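Phosphate-binding protein (Xanthomonas axonopodis pv. citri, PDB 5UB3) binds chloride in its crystal form and, as a periplasmic protein of the phosphonate-binding family, probably senses a small ligand for a partner diguanylate cyclase. Local coordinates at residues Gly58-Ala70 and Val209-Asp221. Sequence-based numbering, arbitrary orientation.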
loop_
_atom_site.group_PDB
_atom_site.type_symbol
_atom_site.label_atom_id
_atom_site.label_comp_id
_atom_site.label_asym_id
_atom_site.label_seq_id
_atom_site.Cartn_x
_atom_site.Cartn_y
_atom_site.Cartn_z
ATOM N N GLY A 58 8.741 10.553 16.611
ATOM C CA GLY A 58 9.093 9.377 17.451
ATOM C C GLY A 58 7.910 8.696 18.126
ATOM O O GLY A 58 8.090 7.986 19.075
ATOM N N ARG A 59 6.703 8.871 17.622
ATOM C CA ARG A 59 5.541 8.226 18.225
ATOM C C ARG A 59 5.274 6.864 17.638
ATOM O O ARG A 59 4.524 6.109 18.220
ATOM C CB ARG A 59 4.265 9.070 18.049
ATOM C CG ARG A 59 4.432 10.524 18.501
ATOM C CD ARG A 59 4.592 10.660 19.989
ATOM N NE ARG A 59 4.534 12.113 20.343
ATOM C CZ ARG A 59 5.601 12.914 20.394
ATOM N NH1 ARG A 59 6.822 12.425 20.156
ATOM N NH2 ARG A 59 5.473 14.192 20.683
ATOM N N VAL A 60 5.789 6.609 16.448
ATOM C CA VAL A 60 5.762 5.321 15.858
ATOM C C VAL A 60 7.161 4.979 15.463
ATOM O O VAL A 60 7.898 5.775 14.876
ATOM C CB VAL A 60 4.845 5.323 14.631
ATOM C CG1 VAL A 60 4.992 4.053 13.796
ATOM C CG2 VAL A 60 3.386 5.508 15.101
ATOM N N ASP A 61 7.504 3.723 15.698
ATOM C CA ASP A 61 8.835 3.238 15.383
ATOM C C ASP A 61 8.947 2.430 14.125
ATOM O O ASP A 61 9.975 2.469 13.488
ATOM C CB ASP A 61 9.340 2.415 16.499
ATOM C CG ASP A 61 9.488 3.220 17.787
ATOM O OD1 ASP A 61 10.208 4.221 17.782
ATOM O OD2 ASP A 61 8.873 2.825 18.785
ATOM N N TRP A 62 7.920 1.665 13.801
ATOM C CA TRP A 62 8.011 0.613 12.830
ATOM C C TRP A 62 6.644 0.482 12.186
ATOM O O TRP A 62 5.638 0.455 12.886
ATOM C CB TRP A 62 8.466 -0.662 13.537
ATOM C CG TRP A 62 8.180 -1.955 12.833
ATOM C CD1 TRP A 62 8.214 -2.219 11.483
ATOM C CD2 TRP A 62 7.844 -3.182 13.461
ATOM N NE1 TRP A 62 7.875 -3.532 11.233
ATOM C CE2 TRP A 62 7.675 -4.160 12.428
ATOM C CE3 TRP A 62 7.679 -3.567 14.794
ATOM C CZ2 TRP A 62 7.273 -5.477 12.699
ATOM C CZ3 TRP A 62 7.314 -4.909 15.059
ATOM C CH2 TRP A 62 7.110 -5.827 14.016
ATOM N N VAL A 63 6.620 0.536 10.865
ATOM C CA VAL A 63 5.387 0.316 10.131
ATOM C C VAL A 63 5.626 -0.741 9.063
ATOM O O VAL A 63 6.729 -0.842 8.537
ATOM C CB VAL A 63 4.836 1.583 9.494
ATOM C CG1 VAL A 63 4.510 2.661 10.529
ATOM C CG2 VAL A 63 5.788 2.082 8.414
ATOM N N SER A 64 4.579 -1.484 8.712
ATOM C CA SER A 64 4.652 -2.422 7.647
ATOM C C SER A 64 3.667 -1.896 6.650
ATOM O O SER A 64 2.527 -1.818 6.985
ATOM C CB SER A 64 4.221 -3.800 8.100
ATOM O OG SER A 64 4.440 -4.734 7.048
ATOM N N GLU A 65 4.116 -1.527 5.458
ATOM C CA GLU A 65 3.288 -0.784 4.439
ATOM C C GLU A 65 3.549 -1.297 3.063
ATOM O O GLU A 65 4.626 -1.888 2.797
ATOM C CB GLU A 65 3.692 0.675 4.384
ATOM C CG GLU A 65 3.358 1.440 5.614
ATOM C CD GLU A 65 1.886 1.610 5.859
ATOM O OE1 GLU A 65 1.085 1.367 4.976
ATOM O OE2 GLU A 65 1.569 2.007 6.999
ATOM N N THR A 66 2.622 -1.001 2.149
ATOM C CA THR A 66 2.895 -1.278 0.771
ATOM C C THR A 66 3.943 -0.283 0.324
ATOM O O THR A 66 4.077 0.734 0.909
ATOM C CB THR A 66 1.643 -1.140 -0.061
ATOM O OG1 THR A 66 1.249 0.224 0.012
ATOM C CG2 THR A 66 0.511 -2.103 0.491
ATOM N N THR A 67 4.674 -0.602 -0.722
ATOM C CA THR A 67 5.841 0.163 -1.073
ATOM C C THR A 67 5.618 1.615 -1.473
ATOM O O THR A 67 6.460 2.432 -1.202
ATOM C CB THR A 67 6.625 -0.577 -2.139
ATOM O OG1 THR A 67 5.742 -0.965 -3.179
ATOM C CG2 THR A 67 7.261 -1.795 -1.530
ATOM N N GLY A 68 4.521 1.934 -2.151
ATOM C CA GLY A 68 4.191 3.307 -2.450
ATOM C C GLY A 68 3.997 4.176 -1.208
ATOM O O GLY A 68 4.590 5.243 -1.098
ATOM N N ALA A 69 3.119 3.761 -0.297
ATOM C CA ALA A 69 2.936 4.425 0.999
ATOM C C ALA A 69 4.228 4.564 1.695
ATOM O O ALA A 69 4.548 5.580 2.341
ATOM C CB ALA A 69 1.957 3.645 1.869
ATOM N N ALA A 70 5.011 3.510 1.599
ATOM C CA ALA A 70 6.333 3.536 2.244
ATOM C C ALA A 70 7.175 4.672 1.713
ATOM O O ALA A 70 7.849 5.347 2.469
ATOM C CB ALA A 70 7.057 2.209 2.068
ATOM N N VAL A 209 5.972 -3.950 -8.974
ATOM C CA VAL A 209 6.890 -3.332 -8.018
ATOM C C VAL A 209 6.925 -4.262 -6.834
ATOM O O VAL A 209 6.012 -5.054 -6.664
ATOM C CB VAL A 209 6.399 -1.905 -7.600
ATOM C CG1 VAL A 209 6.371 -0.945 -8.796
ATOM C CG2 VAL A 209 5.053 -1.999 -6.951
ATOM N N PRO A 210 7.939 -4.121 -5.960
ATOM C CA PRO A 210 7.862 -4.856 -4.745
ATOM C C PRO A 210 6.645 -4.429 -3.967
ATOM O O PRO A 210 6.301 -3.271 -3.914
ATOM C CB PRO A 210 9.127 -4.525 -3.988
ATOM C CG PRO A 210 9.863 -3.567 -4.796
ATOM C CD PRO A 210 9.034 -3.156 -5.981
ATOM N N ARG A 211 6.051 -5.419 -3.373
ATOM C CA ARG A 211 4.765 -5.349 -2.751
ATOM C C ARG A 211 4.729 -4.601 -1.426
ATOM O O ARG A 211 3.853 -3.767 -1.172
ATOM C CB ARG A 211 4.392 -6.799 -2.526
ATOM C CG ARG A 211 3.184 -6.934 -1.735
ATOM C CD ARG A 211 2.336 -8.033 -2.219
ATOM N NE ARG A 211 1.048 -7.736 -1.662
ATOM C CZ ARG A 211 0.119 -8.640 -1.445
ATOM N NH1 ARG A 211 0.308 -9.932 -1.750
ATOM N NH2 ARG A 211 -1.012 -8.218 -0.918
ATOM N N ALA A 212 5.654 -4.922 -0.529
ATOM C CA ALA A 212 5.583 -4.326 0.817
ATOM C C ALA A 212 6.938 -4.290 1.422
ATOM O O ALA A 212 7.845 -4.941 0.911
ATOM C CB ALA A 212 4.620 -5.070 1.699
ATOM N N VAL A 213 7.061 -3.497 2.494
ATOM C CA VAL A 213 8.359 -3.196 3.085
ATOM C C VAL A 213 8.106 -2.819 4.525
ATOM O O VAL A 213 7.128 -2.136 4.863
ATOM C CB VAL A 213 9.073 -2.071 2.314
ATOM C CG1 VAL A 213 8.240 -0.842 2.215
ATOM C CG2 VAL A 213 10.436 -1.694 2.888
ATOM N N GLU A 214 9.012 -3.246 5.394
ATOM C CA GLU A 214 9.054 -2.781 6.767
ATOM C C GLU A 214 9.872 -1.502 6.809
ATOM O O GLU A 214 11.027 -1.459 6.348
ATOM C CB GLU A 214 9.725 -3.880 7.653
ATOM C CG GLU A 214 9.037 -5.228 7.512
ATOM C CD GLU A 214 7.547 -5.107 7.738
ATOM O OE1 GLU A 214 7.202 -4.629 8.825
ATOM O OE2 GLU A 214 6.739 -5.469 6.839
ATOM N N MET A 215 9.311 -0.463 7.401
ATOM C CA MET A 215 9.998 0.796 7.539
ATOM C C MET A 215 10.181 1.097 8.999
ATOM O O MET A 215 9.332 0.760 9.839
ATOM C CB MET A 215 9.229 1.942 6.928
ATOM C CG MET A 215 8.763 1.747 5.500
ATOM S SD MET A 215 10.105 1.910 4.288
ATOM C CE MET A 215 10.390 3.648 4.281
ATOM N N VAL A 216 11.287 1.751 9.300
ATOM C CA VAL A 216 11.504 2.245 10.649
ATOM C C VAL A 216 11.801 3.692 10.616
ATOM O O VAL A 216 12.369 4.250 9.649
ATOM C CB VAL A 216 12.611 1.525 11.439
ATOM C CG1 VAL A 216 12.219 0.082 11.727
ATOM C CG2 VAL A 216 13.959 1.666 10.756
ATOM N N ARG A 217 11.482 4.331 11.725
ATOM C CA ARG A 217 11.579 5.748 11.765
ATOM C C ARG A 217 13.014 6.226 11.704
ATOM O O ARG A 217 13.930 5.635 12.260
ATOM C CB ARG A 217 10.911 6.315 12.990
ATOM C CG ARG A 217 11.613 6.031 14.289
ATOM C CD ARG A 217 10.961 6.882 15.349
ATOM N NE ARG A 217 11.542 6.564 16.623
ATOM C CZ ARG A 217 12.635 7.139 17.130
ATOM N NH1 ARG A 217 13.318 8.085 16.491
ATOM N NH2 ARG A 217 13.058 6.737 18.303
ATOM N N THR A 218 13.121 7.394 11.079
ATOM C CA THR A 218 14.297 8.239 11.163
ATOM C C THR A 218 14.681 8.388 12.605
ATOM O O THR A 218 13.827 8.671 13.492
ATOM C CB THR A 218 13.954 9.619 10.654
ATOM O OG1 THR A 218 13.498 9.536 9.307
ATOM C CG2 THR A 218 15.187 10.619 10.783
ATOM N N GLY A 219 15.950 8.181 12.871
ATOM C CA GLY A 219 16.449 8.301 14.241
ATOM C C GLY A 219 16.224 7.156 15.232
ATOM O O GLY A 219 16.669 7.249 16.401
ATOM N N MET A 220 15.587 6.060 14.813
ATOM C CA MET A 220 15.564 4.859 15.670
ATOM C C MET A 220 16.998 4.532 16.066
ATOM O O MET A 220 17.916 4.637 15.282
ATOM C CB MET A 220 14.986 3.668 14.929
ATOM C CG MET A 220 15.068 2.367 15.689
ATOM S SD MET A 220 14.311 1.098 14.676
ATOM C CE MET A 220 12.648 1.313 15.243
ATOM N N ASP A 221 17.165 4.144 17.293
ATOM C CA ASP A 221 18.460 3.751 17.818
ATOM C C ASP A 221 19.045 2.580 16.967
ATOM O O ASP A 221 18.370 1.586 16.729
ATOM C CB ASP A 221 18.259 3.385 19.279
ATOM C CG ASP A 221 19.437 2.651 19.879
ATOM O OD1 ASP A 221 20.574 2.958 19.534
ATOM O OD2 ASP A 221 19.200 1.763 20.707
HETATM O O HOH W 1 10.698 6.242 19.601
#
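E214 spreads its carboxylate between two side chains of the neighbouring strand. OE1 takes the indole NE1-H of W62 on its anti lone pair at 2.7 Å, nearly straight and close to the ring plane, although carboxylate and indole planes stand 76° apart. S64 OG donates a very short hydrogen bond to E214 OE2, 2.4 Å. The bend in the E214 chain brings both oxygens within range, and T85 and R87 add bonds to OE2 and S64 OG respectively, satisfying this buried polar group. At one end of the pairing, D61 OD1 forms a salt bridge with R217 NE (2.9 Å), held in the guanidinium plane, while D61 OD2 turns to the backbone N of V6. Strands 62-66 and 212-217, about 150 residues apart in sequence, run antiparallel in one lobe of the periplasmic binding protein fold, with V63-M215 and E65-V213 as hydrogen-bonded pairs flanking S64-E214, an instance of how distant strands are tied together by side chains as well as by backbone bonds. Where helix 67-75 begins, T67 OG1, placed between its backbone N and carbonyl carbon (chi1 49°), donates to P210 O at a very short 2.5 Å. On the face opposite E214, V63 CG2 rests on M215 CB (3.8 Å), and A70 CB is pressed tightly against V213 CG1 (3.3 Å), with M215 SD 3.8 Å from the same A70 CB.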